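Local coordinates for protein serine acetyltransferase (Neisseria gonorrhoeae, PDB 6WYE) that probably catalyses the transfer of an acetyl group from acetyl-CoA to L-serine, giving O-acetyl-L-serine, the first of two steps from serine to cysteine, at residues 173-177 with 193-197; 131-136 with 164-169; 55-59 with 71-75. All coordinates share one frame; numbering follows the deposited sequence.

Interaction 1 of 3, residues 173-177 with 193-197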
ATOM      1  N   ALA A 173      25.536  19.251   6.269  1.00 37.80           N
ATOM      2  CA  ALA A 173      25.294  20.309   7.240  1.00 36.44           C
ATOM      3  C   ALA A 173      25.512  19.785   8.657  1.00 35.96           C
ATOM      4  O   ALA A 173      25.203  18.627   8.965  1.00 31.64           O
ATOM      5  CB  ALA A 173      23.870  20.849   7.095  1.00 35.44           C
ATOM      6  N   ARG A 174      26.045  20.648   9.518  1.00 38.16           N
ATOM      7  CA  ARG A 174      26.415  20.290  10.888  1.00 39.70           C
ATOM      8  C   ARG A 174      25.510  21.020  11.877  1.00 37.45           C
ATOM      9  O   ARG A 174      25.454  22.252  11.879  1.00 41.70           O
ATOM     10  CB  ARG A 174      27.885  20.630  11.150  1.00 44.77           C
ATOM     11  CG  ARG A 174      28.879  19.595  10.592  1.00 48.98           C
ATOM     12  CD  ARG A 174      30.278  20.181  10.414  1.00 53.74           C
ATOM     13  NE  ARG A 174      30.743  20.911  11.598  1.00 56.83           N
ATOM     14  CZ  ARG A 174      31.564  21.960  11.551  1.00 57.08           C
ATOM     15  NH1 ARG A 174      32.015  22.407  10.381  1.00 56.83           N
ATOM     16  NH2 ARG A 174      31.937  22.565  12.669  1.00 58.55           N
ATOM     17  N   LEU A 175      24.821  20.260  12.727  1.00 35.41           N
ATOM     18  CA  LEU A 175      23.802  20.793  13.625  1.00 39.18           C
ATOM     19  C   LEU A 175      24.157  20.476  15.071  1.00 40.30           C
ATOM     20  O   LEU A 175      24.377  19.308  15.413  1.00 41.00           O
ATOM     21  CB  LEU A 175      22.424  20.200  13.299  1.00 41.13           C
ATOM     22  CG  LEU A 175      21.501  20.951  12.328  1.00 40.48           C
ATOM     23  CD1 LEU A 175      22.231  21.368  11.076  1.00 39.75           C
ATOM     24  CD2 LEU A 175      20.299  20.089  11.968  1.00 40.01           C
ATOM     25  N   GLY A 176      24.179  21.502  15.921  1.00 41.08           N
ATOM     26  CA  GLY A 176      24.393  21.320  17.346  1.00 38.77           C
ATOM     27  C   GLY A 176      23.140  20.802  18.036  1.00 38.36           C
ATOM     28  O   GLY A 176      22.160  20.424  17.398  1.00 39.50           O
ATOM     29  N   TYR A 177      23.178  20.797  19.372  1.00 36.36           N
ATOM     30  CA  TYR A 177      22.076  20.296  20.190  1.00 36.57           C
ATOM     31  C   TYR A 177      21.228  21.440  20.753  1.00 34.72           C
ATOM     32  O   TYR A 177      21.584  22.616  20.678  1.00 35.64           O
ATOM     33  CB  TYR A 177      22.595  19.413  21.338  1.00 40.70           C
ATOM     34  CG  TYR A 177      23.496  20.136  22.327  1.00 42.87           C
ATOM     35  CD1 TYR A 177      22.973  21.011  23.271  1.00 42.82           C
ATOM     36  CD2 TYR A 177      24.874  19.945  22.308  1.00 44.94           C
ATOM     37  CE1 TYR A 177      23.803  21.681  24.168  1.00 46.81           C
ATOM     38  CE2 TYR A 177      25.702  20.597  23.203  1.00 47.38           C
ATOM     39  CZ  TYR A 177      25.167  21.463  24.125  1.00 48.10           C
ATOM     40  OH  TYR A 177      25.997  22.116  25.008  1.00 50.91           O
ATOM     41  N   ALA A 193      26.615  24.612   5.758  1.00 35.12           N
ATOM     42  CA  ALA A 193      25.990  25.293   6.885  1.00 36.44           C
ATOM     43  C   ALA A 193      26.401  24.639   8.201  1.00 35.97           C
ATOM     44  O   ALA A 193      26.562  23.418   8.286  1.00 37.27           O
ATOM     45  CB  ALA A 193      24.470  25.258   6.749  1.00 36.50           C
ATOM     46  N   VAL A 194      26.583  25.463   9.228  1.00 33.02           N
ATOM     47  CA  VAL A 194      26.931  24.985  10.558  1.00 35.89           C
ATOM     48  C   VAL A 194      26.022  25.667  11.561  1.00 35.16           C
ATOM     49  O   VAL A 194      25.891  26.894  11.549  1.00 40.23           O
ATOM     50  CB  VAL A 194      28.404  25.251  10.923  1.00 37.26           C
ATOM     51  CG1 VAL A 194      28.684  24.727  12.332  1.00 40.55           C
ATOM     52  CG2 VAL A 194      29.340  24.606   9.916  1.00 38.87           C
ATOM     53  N   LEU A 195      25.389  24.878  12.422  1.00 36.11           N
ATOM     54  CA  LEU A 195      24.548  25.406  13.486  1.00 38.22           C
ATOM     55  C   LEU A 195      25.134  24.997  14.828  1.00 38.51           C
ATOM     56  O   LEU A 195      25.403  23.812  15.049  1.00 39.70           O
ATOM     57  CB  LEU A 195      23.114  24.889  13.376  1.00 41.11           C
ATOM     58  CG  LEU A 195      22.175  25.661  12.461  1.00 41.24           C
ATOM     59  CD1 LEU A 195      22.523  25.309  11.031  1.00 43.24           C
ATOM     60  CD2 LEU A 195      20.753  25.257  12.804  1.00 42.72           C
ATOM     61  N   GLY A 196      25.315  25.978  15.718  1.00 35.19           N
ATOM     62  CA  GLY A 196      25.761  25.738  17.077  1.00 36.22           C
ATOM     63  C   GLY A 196      24.652  25.155  17.930  1.00 38.01           C
ATOM     64  O   GLY A 196      23.761  24.458  17.432  1.00 35.69           O
ATOM     65  N   ASN A 197      24.696  25.447  19.230  1.00 36.59           N
ATOM     66  CA  ASN A 197      23.774  24.872  20.201  1.00 38.04           C
ATOM     67  C   ASN A 197      22.725  25.879  20.640  1.00 38.25           C
ATOM     68  O   ASN A 197      22.922  27.091  20.553  1.00 40.57           O
ATOM     69  CB  ASN A 197      24.522  24.362  21.437  1.00 39.32           C
ATOM     70  CG  ASN A 197      25.687  23.482  21.079  1.00 42.30           C
ATOM     71  OD1 ASN A 197      25.526  22.474  20.391  1.00 41.59           O
ATOM     72  ND2 ASN A 197      26.879  23.860  21.531  1.00 43.79           N
TER
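R174 and L195 are joined by the shortest backbone bond between residues 173-177 and 193-197: L195 N donates to R174 O at 2.7 Å with an N-H...O angle of 167°. R174 N donates in turn to A193 O at 3.1 Å, whereas the bond from G176 N to L195 O is weak because its angle at hydrogen is only 129°. The two segments run nearly parallel, so R174 is abreast of V194 and L175 of L195, and the side chains of each pair lie on the same face. L175 and L195 lie side by side on one face of the sheet and meet through their CD1 methyls, 4.0 Å apart. On the face that bears R174 and V194, the arginine chain bends at chi3, which brings its guanidinium over the valine; V194 CG2 sits 3.5 Å from R174 NH1, above the guanidinium plane and toward its rim.

Past the strands the partners are Y177 and N197. The amide of N197 stacks on one face of the Y177 ring, with the planes 17° apart, and OD1 is 3.2 Å from Y177 CD2. That same oxygen accepts Y177 N at 3.1 Å, in the carbonyl plane and on a lone pair; the bond fixes the rotation of the amide and thereby its attitude to the ring.

Further out, helix 131-147 packs against strand 174-175: H139 NE2 hydrogen-bonds A173 O and R140 NH2 hydrogen-bonds G176 O, while I136 touches L175. On the other flank V194 and G196 make backbone hydrogen bonds with I221 of the next coil. Parallel rungs of short strands joined by turns, with equivalent residues in register from coil to coil, are the hallmark of the left-handed parallel beta-helix built by hexapeptide-repeat transferases.

Interaction 2 of 3, residues 131-136 with 164-169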
ATOM      1  N   LYS A 131       6.835  17.960  12.881  1.00 26.46           N
ATOM      2  CA  LYS A 131       7.614  17.692  11.676  1.00 26.67           C
ATOM      3  C   LYS A 131       9.026  18.284  11.738  1.00 27.16           C
ATOM      4  O   LYS A 131       9.958  17.707  11.171  1.00 26.04           O
ATOM      5  CB  LYS A 131       6.837  18.277  10.489  1.00 28.36           C
ATOM      6  CG  LYS A 131       7.449  18.230   9.148  1.00 32.45           C
ATOM      7  CD  LYS A 131       6.390  18.631   8.077  1.00 30.15           C
ATOM      8  CE  LYS A 131       6.264  20.152   7.904  1.00 26.14           C
ATOM      9  NZ  LYS A 131       5.506  20.500   6.646  1.00 28.30           N
ATOM     10  N   GLY A 132       9.202  19.438  12.398  1.00 26.84           N
ATOM     11  CA  GLY A 132      10.534  20.026  12.500  1.00 27.64           C
ATOM     12  C   GLY A 132      11.471  19.212  13.379  1.00 29.01           C
ATOM     13  O   GLY A 132      12.661  19.068  13.075  1.00 30.20           O
ATOM     14  N   PHE A 133      10.945  18.663  14.474  1.00 28.87           N
ATOM     15  CA  PHE A 133      11.716  17.718  15.276  1.00 28.54           C
ATOM     16  C   PHE A 133      12.078  16.465  14.473  1.00 28.39           C
ATOM     17  O   PHE A 133      13.221  15.990  14.532  1.00 31.40           O
ATOM     18  CB  PHE A 133      10.924  17.354  16.536  1.00 31.41           C
ATOM     19  CG  PHE A 133      11.556  16.263  17.334  1.00 30.22           C
ATOM     20  CD1 PHE A 133      12.600  16.552  18.208  1.00 28.55           C
ATOM     21  CD2 PHE A 133      11.128  14.944  17.199  1.00 29.26           C
ATOM     22  CE1 PHE A 133      13.204  15.555  18.943  1.00 29.80           C
ATOM     23  CE2 PHE A 133      11.730  13.929  17.929  1.00 30.65           C
ATOM     24  CZ  PHE A 133      12.774  14.236  18.803  1.00 34.20           C
ATOM     25  N   HIS A 134      11.130  15.915  13.707  1.00 27.08           N
ATOM     26  CA  HIS A 134      11.446  14.750  12.885  1.00 26.83           C
ATOM     27  C   HIS A 134      12.556  15.068  11.884  1.00 25.74           C
ATOM     28  O   HIS A 134      13.512  14.297  11.735  1.00 26.65           O
ATOM     29  CB  HIS A 134      10.196  14.257  12.143  1.00 25.33           C
ATOM     30  CG  HIS A 134       9.069  13.880  13.050  1.00 28.14           C
ATOM     31  ND1 HIS A 134       7.749  14.084  12.720  1.00 28.14           N
ATOM     32  CD2 HIS A 134       9.067  13.322  14.286  1.00 27.86           C
ATOM     33  CE1 HIS A 134       6.979  13.673  13.716  1.00 28.62           C
ATOM     34  NE2 HIS A 134       7.754  13.201  14.675  1.00 28.21           N
ATOM     35  N   ALA A 135      12.463  16.217  11.210  1.00 26.50           N
ATOM     36  CA  ALA A 135      13.439  16.531  10.166  1.00 27.50           C
ATOM     37  C   ALA A 135      14.839  16.691  10.746  1.00 29.14           C
ATOM     38  O   ALA A 135      15.817  16.211  10.159  1.00 30.93           O
ATOM     39  CB  ALA A 135      13.035  17.801   9.417  1.00 23.07           C
ATOM     40  N   ILE A 136      14.947  17.363  11.898  1.00 24.72           N
ATOM     41  CA  ILE A 136      16.246  17.557  12.533  1.00 27.51           C
ATOM     42  C   ILE A 136      16.881  16.212  12.859  1.00 29.61           C
ATOM     43  O   ILE A 136      18.058  15.974  12.568  1.00 31.73           O
ATOM     44  CB  ILE A 136      16.098  18.410  13.813  1.00 30.16           C
ATOM     45  CG1 ILE A 136      15.752  19.871  13.507  1.00 29.65           C
ATOM     46  CG2 ILE A 136      17.361  18.327  14.681  1.00 29.15           C
ATOM     47  CD1 ILE A 136      16.723  20.545  12.597  1.00 35.32           C
ATOM     48  N   VAL A 164       8.723  14.632   2.285  1.00 25.60           N
ATOM     49  CA  VAL A 164       7.766  14.293   3.338  1.00 27.31           C
ATOM     50  C   VAL A 164       7.637  15.422   4.340  1.00 29.99           C
ATOM     51  O   VAL A 164       6.528  15.737   4.797  1.00 29.78           O
ATOM     52  CB  VAL A 164       8.179  12.982   4.039  1.00 27.16           C
ATOM     53  CG1 VAL A 164       7.289  12.721   5.260  1.00 29.35           C
ATOM     54  CG2 VAL A 164       8.116  11.802   3.059  1.00 28.34           C
ATOM     55  N   PHE A 165       8.760  16.056   4.695  1.00 29.01           N
ATOM     56  CA  PHE A 165       8.776  17.092   5.717  1.00 26.76           C
ATOM     57  C   PHE A 165       8.787  18.501   5.143  1.00 27.69           C
ATOM     58  O   PHE A 165       8.605  19.453   5.901  1.00 26.28           O
ATOM     59  CB  PHE A 165       9.996  16.930   6.641  1.00 26.49           C
ATOM     60  CG  PHE A 165      10.053  15.602   7.375  1.00 27.50           C
ATOM     61  CD1 PHE A 165       8.895  14.979   7.814  1.00 25.85           C
ATOM     62  CD2 PHE A 165      11.276  14.989   7.629  1.00 27.17           C
ATOM     63  CE1 PHE A 165       8.947  13.769   8.491  1.00 28.49           C
ATOM     64  CE2 PHE A 165      11.339  13.783   8.305  1.00 29.65           C
ATOM     65  CZ  PHE A 165      10.167  13.171   8.749  1.00 29.61           C
ATOM     66  N   GLY A 166       8.963  18.662   3.833  1.00 27.75           N
ATOM     67  CA  GLY A 166       9.115  20.000   3.302  1.00 27.36           C
ATOM     68  C   GLY A 166      10.380  20.681   3.778  1.00 27.58           C
ATOM     69  O   GLY A 166      10.448  21.907   3.781  1.00 28.09           O
ATOM     70  N   VAL A 167      11.390  19.904   4.166  1.00 29.34           N
ATOM     71  CA  VAL A 167      12.629  20.410   4.748  1.00 28.07           C
ATOM     72  C   VAL A 167      13.791  19.881   3.917  1.00 27.50           C
ATOM     73  O   VAL A 167      13.878  18.676   3.667  1.00 27.09           O
ATOM     74  CB  VAL A 167      12.780  19.977   6.217  1.00 30.84           C
ATOM     75  CG1 VAL A 167      14.179  20.309   6.710  1.00 30.56           C
ATOM     76  CG2 VAL A 167      11.734  20.643   7.116  1.00 29.29           C
ATOM     77  N   ASP A 168      14.686  20.770   3.498  1.00 24.46           N
ATOM     78  CA  ASP A 168      15.823  20.371   2.673  1.00 25.71           C
ATOM     79  C   ASP A 168      17.098  20.694   3.443  1.00 26.30           C
ATOM     80  O   ASP A 168      17.513  21.853   3.501  1.00 26.25           O
ATOM     81  CB  ASP A 168      15.777  21.072   1.307  1.00 25.21           C
ATOM     82  CG  ASP A 168      16.844  20.571   0.354  1.00 29.23           C
ATOM     83  OD1 ASP A 168      17.829  19.956   0.816  1.00 30.52           O
ATOM     84  OD2 ASP A 168      16.703  20.784  -0.871  1.00 29.92           O
ATOM     85  N   ILE A 169      17.719  19.678   4.033  1.00 26.67           N
ATOM     86  CA  ILE A 169      18.996  19.839   4.719  1.00 27.86           C
ATOM     87  C   ILE A 169      20.019  18.928   4.040  1.00 28.33           C
ATOM     88  O   ILE A 169      19.838  17.704   3.990  1.00 28.00           O
ATOM     89  CB  ILE A 169      18.888  19.524   6.218  1.00 29.09           C
ATOM     90  CG1 ILE A 169      17.812  20.393   6.886  1.00 30.07           C
ATOM     91  CG2 ILE A 169      20.250  19.708   6.904  1.00 29.68           C
ATOM     92  CD1 ILE A 169      17.418  19.878   8.273  1.00 29.59           C
TER
HETATM   93  O   HOH W   1       5.691  18.905   4.390  1.00 34.59           O
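The junction where the N-terminal helices meet the start of the beta-helix is formed here by helix 131-147, the end of helix 151-165 and the first strand, 168-169. F165 makes the principal contact, its side chain directed at the opposing helix. One face of its ring lies over K131 O, and CD2 comes within 3.7 Å of A135 CA and 3.8 Å of A135 CB. At the far end of the ring, CZ is 3.6 Å from H134 CB. The small A135 methyl is shared, since V167 CG1 also approaches its CB at 3.9 Å. Farther along, I136 CD1 and I169 CD1 meet more loosely at 4.4 Å.

K131 runs past F165 in the opposite direction. With CG anti to the backbone N (chi1 176°), its chain leaves along the phenylalanine and then turns at chi3 (84°), placing CE 3.2 Å from F165 O. The ammonium group at its end bonds to T185 OG1, to S162 O of a second subunit, and to a water at 2.8 Å from NZ. These three acceptors probably satisfy the buried ammonium group and restrain the chain as it slides past F165. H134 is likewise held through NE2, which bonds to L127 O.

The helix ends at F165; G166, with positive phi (65°), is the first residue to leave helical geometry, and V167 and I169 then direct alternate side chains at helix 131-147. Between them, D168 OD2 hydrogen-bonds H183 ND1 of a third subunit. This passage from an alpha-helical domain into the first coil of a left-handed beta-helix is characteristic of serine acetyltransferases.

Interaction 3 of 3, residues 55-59 with 71-75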
ATOM      1  N   PHE A  55      -1.021   1.907  17.334  1.00 27.59           N
ATOM      2  CA  PHE A  55       0.099   2.708  16.852  1.00 32.71           C
ATOM      3  C   PHE A  55       1.021   3.102  17.999  1.00 34.90           C
ATOM      4  O   PHE A  55       2.248   2.974  17.892  1.00 34.57           O
ATOM      5  CB  PHE A  55      -0.446   3.936  16.128  1.00 33.52           C
ATOM      6  CG  PHE A  55       0.441   5.161  16.195  1.00 34.45           C
ATOM      7  CD1 PHE A  55       1.646   5.207  15.519  1.00 36.36           C
ATOM      8  CD2 PHE A  55       0.014   6.293  16.876  1.00 31.27           C
ATOM      9  CE1 PHE A  55       2.447   6.359  15.556  1.00 36.19           C
ATOM     10  CE2 PHE A  55       0.796   7.453  16.913  1.00 34.39           C
ATOM     11  CZ  PHE A  55       2.018   7.486  16.249  1.00 33.63           C
ATOM     12  N   LEU A  56       0.443   3.590  19.109  1.00 32.75           N
ATOM     13  CA  LEU A  56       1.256   4.011  20.253  1.00 32.32           C
ATOM     14  C   LEU A  56       1.973   2.833  20.898  1.00 32.58           C
ATOM     15  O   LEU A  56       3.107   2.981  21.370  1.00 34.74           O
ATOM     16  CB  LEU A  56       0.390   4.741  21.280  1.00 27.93           C
ATOM     17  CG  LEU A  56      -0.182   6.052  20.759  1.00 32.61           C
ATOM     18  CD1 LEU A  56      -1.231   6.581  21.711  1.00 31.89           C
ATOM     19  CD2 LEU A  56       0.955   7.081  20.541  1.00 32.75           C
ATOM     20  N   HIS A  57       1.332   1.658  20.927  0.51 32.09           N
ATOM     21  CA  HIS A  57       1.986   0.472  21.473  0.51 32.00           C
ATOM     22  C   HIS A  57       3.113  -0.011  20.561  0.51 32.66           C
ATOM     23  O   HIS A  57       4.177  -0.410  21.046  0.51 33.28           O
ATOM     24  CB  HIS A  57       0.957  -0.646  21.711  0.51 31.56           C
ATOM     25  CG  HIS A  57       0.428  -0.702  23.117  0.51 31.79           C
ATOM     26  ND1 HIS A  57      -0.662   0.035  23.537  0.51 32.64           N
ATOM     27  CD2 HIS A  57       0.841  -1.407  24.200  0.51 32.49           C
ATOM     28  CE1 HIS A  57      -0.898  -0.217  24.815  0.51 31.78           C
ATOM     29  NE2 HIS A  57      -0.001  -1.087  25.241  0.51 31.53           N
ATOM     30  N   GLN A  58       2.908   0.024  19.238  1.00 31.65           N
ATOM     31  CA  GLN A  58       3.946  -0.442  18.320  1.00 33.77           C
ATOM     32  C   GLN A  58       5.066   0.575  18.157  1.00 33.57           C
ATOM     33  O   GLN A  58       6.234   0.190  18.014  1.00 33.13           O
ATOM     34  CB  GLN A  58       3.338  -0.759  16.945  1.00 36.55           C
ATOM     35  CG  GLN A  58       2.488  -2.025  16.922  1.00 40.94           C
ATOM     36  CD  GLN A  58       1.481  -2.037  15.781  1.00 43.90           C
ATOM     37  OE1 GLN A  58       1.520  -1.187  14.887  1.00 44.97           O
ATOM     38  NE2 GLN A  58       0.545  -2.986  15.830  1.00 44.23           N
ATOM     39  N   THR A  59       4.744   1.863  18.203  1.00 32.60           N
ATOM     40  CA  THR A  59       5.753   2.899  18.025  1.00 31.78           C
ATOM     41  C   THR A  59       6.482   3.256  19.320  1.00 33.00           C
ATOM     42  O   THR A  59       7.675   3.572  19.275  1.00 35.10           O
ATOM     43  CB  THR A  59       5.109   4.155  17.430  1.00 29.96           C
ATOM     44  OG1 THR A  59       4.534   3.833  16.161  1.00 31.11           O
ATOM     45  CG2 THR A  59       6.142   5.283  17.252  1.00 29.39           C
ATOM     46  N   ALA A  71      13.921   5.844  15.970  1.00 28.89           N
ATOM     47  CA  ALA A  71      14.264   5.118  14.750  1.00 32.67           C
ATOM     48  C   ALA A  71      13.025   4.510  14.113  1.00 30.91           C
ATOM     49  O   ALA A  71      12.864   4.545  12.885  1.00 28.40           O
ATOM     50  CB  ALA A  71      15.291   4.023  15.055  1.00 33.09           C
ATOM     51  N   TYR A  72      12.134   3.955  14.938  1.00 28.44           N
ATOM     52  CA  TYR A  72      10.915   3.342  14.419  1.00 30.14           C
ATOM     53  C   TYR A  72      10.010   4.383  13.769  1.00 30.46           C
ATOM     54  O   TYR A  72       9.536   4.194  12.644  1.00 30.01           O
ATOM     55  CB  TYR A  72      10.189   2.612  15.546  1.00 31.90           C
ATOM     56  CG  TYR A  72       9.081   1.688  15.106  1.00 32.22           C
ATOM     57  CD1 TYR A  72       9.347   0.370  14.768  1.00 35.22           C
ATOM     58  CD2 TYR A  72       7.763   2.124  15.060  1.00 31.92           C
ATOM     59  CE1 TYR A  72       8.324  -0.493  14.379  1.00 36.21           C
ATOM     60  CE2 TYR A  72       6.731   1.265  14.687  1.00 33.24           C
ATOM     61  CZ  TYR A  72       7.020  -0.035  14.350  1.00 37.25           C
ATOM     62  OH  TYR A  72       6.006  -0.881  13.969  1.00 44.65           O
ATOM     63  N   HIS A  73       9.766   5.478  14.453  1.00 29.32           N
ATOM     64  CA  HIS A  73       8.844   6.509  13.922  1.00 31.23           C
ATOM     65  C   HIS A  73       9.421   7.176  12.677  1.00 32.83           C
ATOM     66  O   HIS A  73       8.692   7.359  11.746  1.00 33.91           O
ATOM     67  CB  HIS A  73       8.517   7.523  15.001  1.00 29.77           C
ATOM     68  CG  HIS A  73       7.284   8.314  14.772  1.00 27.09           C
ATOM     69  ND1 HIS A  73       6.153   7.779  14.272  1.00 27.34           N
ATOM     70  CD2 HIS A  73       7.008   9.595  15.027  1.00 24.66           C
ATOM     71  CE1 HIS A  73       5.235   8.692  14.231  1.00 25.87           C
ATOM     72  NE2 HIS A  73       5.734   9.803  14.669  1.00 24.94           N
ATOM     73  N   LEU A  74      10.692   7.518  12.704  1.00 30.43           N
ATOM     74  CA  LEU A  74      11.303   8.155  11.538  1.00 28.17           C
ATOM     75  C   LEU A  74      11.262   7.246  10.318  1.00 30.08           C
ATOM     76  O   LEU A  74      10.969   7.698   9.203  1.00 29.41           O
ATOM     77  CB  LEU A  74      12.753   8.545  11.845  1.00 28.85           C
ATOM     78  CG  LEU A  74      12.970   9.687  12.835  1.00 28.58           C
ATOM     79  CD1 LEU A  74      14.453  10.036  12.915  1.00 29.03           C
ATOM     80  CD2 LEU A  74      12.136  10.904  12.424  1.00 27.99           C
ATOM     81  N   SER A  75      11.553   5.956  10.504  1.00 27.88           N
ATOM     82  CA  SER A  75      11.510   5.056   9.359  1.00 29.03           C
ATOM     83  C   SER A  75      10.089   4.914   8.837  1.00 29.78           C
ATOM     84  O   SER A  75       9.887   4.797   7.620  1.00 33.29           O
ATOM     85  CB  SER A  75      12.112   3.696   9.727  1.00 31.27           C
ATOM     86  OG  SER A  75      11.286   3.015  10.657  1.00 33.89           O
TER
HETATM   87  O   HOH W   2       6.165  -2.738  16.311  1.00 46.70           O
HETATM   88  O   HOH W   3       5.519   5.003  13.837  1.00 27.96           O
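Y72 and T59 cross between helices 53-61 and 66-78 of the N-terminal alpha-helical domain, whose short-segment axes approach to 10.7 Å with directions 118° apart. The contact is made largely by side chains of 71-75 against side chains and backbone of 55-59. The Y72 side chain, with CG anti to its own N (chi1 -167°), reaches across so that one ring face receives Q58 O, 3.5 Å from CE2 and offset toward the rim. CD2 of the same ring comes within 3.7 Å of T59 CA, on an oblique approach. The Q58 carbonyl is also bonded to H63 NE2, and H63 packs edge-to-face with Y72, so both ring and carbonyl are positioned by the turn between the helices. R86 of a fourth subunit makes a cation-pi contact with Y72 at a hexamer interface.

F55 and H73 are the ring pair of the contact, neither stacked nor edge-to-face: their centroids are 5.9 Å apart and the planes turned by 45°. H73 CE1 lies at the edge of the phenylalanine ring, near its plane, while T59 CG2 comes to H73 obliquely, 3.9 Å from ND1. Both nitrogens have partners, which limits the rotation of the imidazole: NE2 hydrogen-bonds L128 O near the end of helix 124-129 and ND1 a water.

Two waters join the segments, which share no direct hydrogen bond; one links Q58 O, weakly, to Y72 OH. The water at H73 lies in the imidazole plane, at its edge and also at the edge of F55, 2.9 Å from H73 ND1 and 2.8 Å from T59 OG1.

The three contacts follow one another outward from the beta-helix into the helical domain. Interaction 1 is partly buried and rests on direct backbone bonds between adjacent coils; interaction 2 packs a helix on a helix end and the first strand, interaction 3 a helix on a helix. Both are buried, the former largely apolar round a phenylalanine, the latter aromatic and bridged by water. Helix 131-147 connects them: I136 of interaction 2 touches L175 of interaction 1, CD1 to CD2 at 3.7 Å, and H134 meets H73 of interaction 3, their rings at about 80°. Interactions 1 and 3 do not touch. Other subunits reach interactions 2 and 3 but not interaction 1.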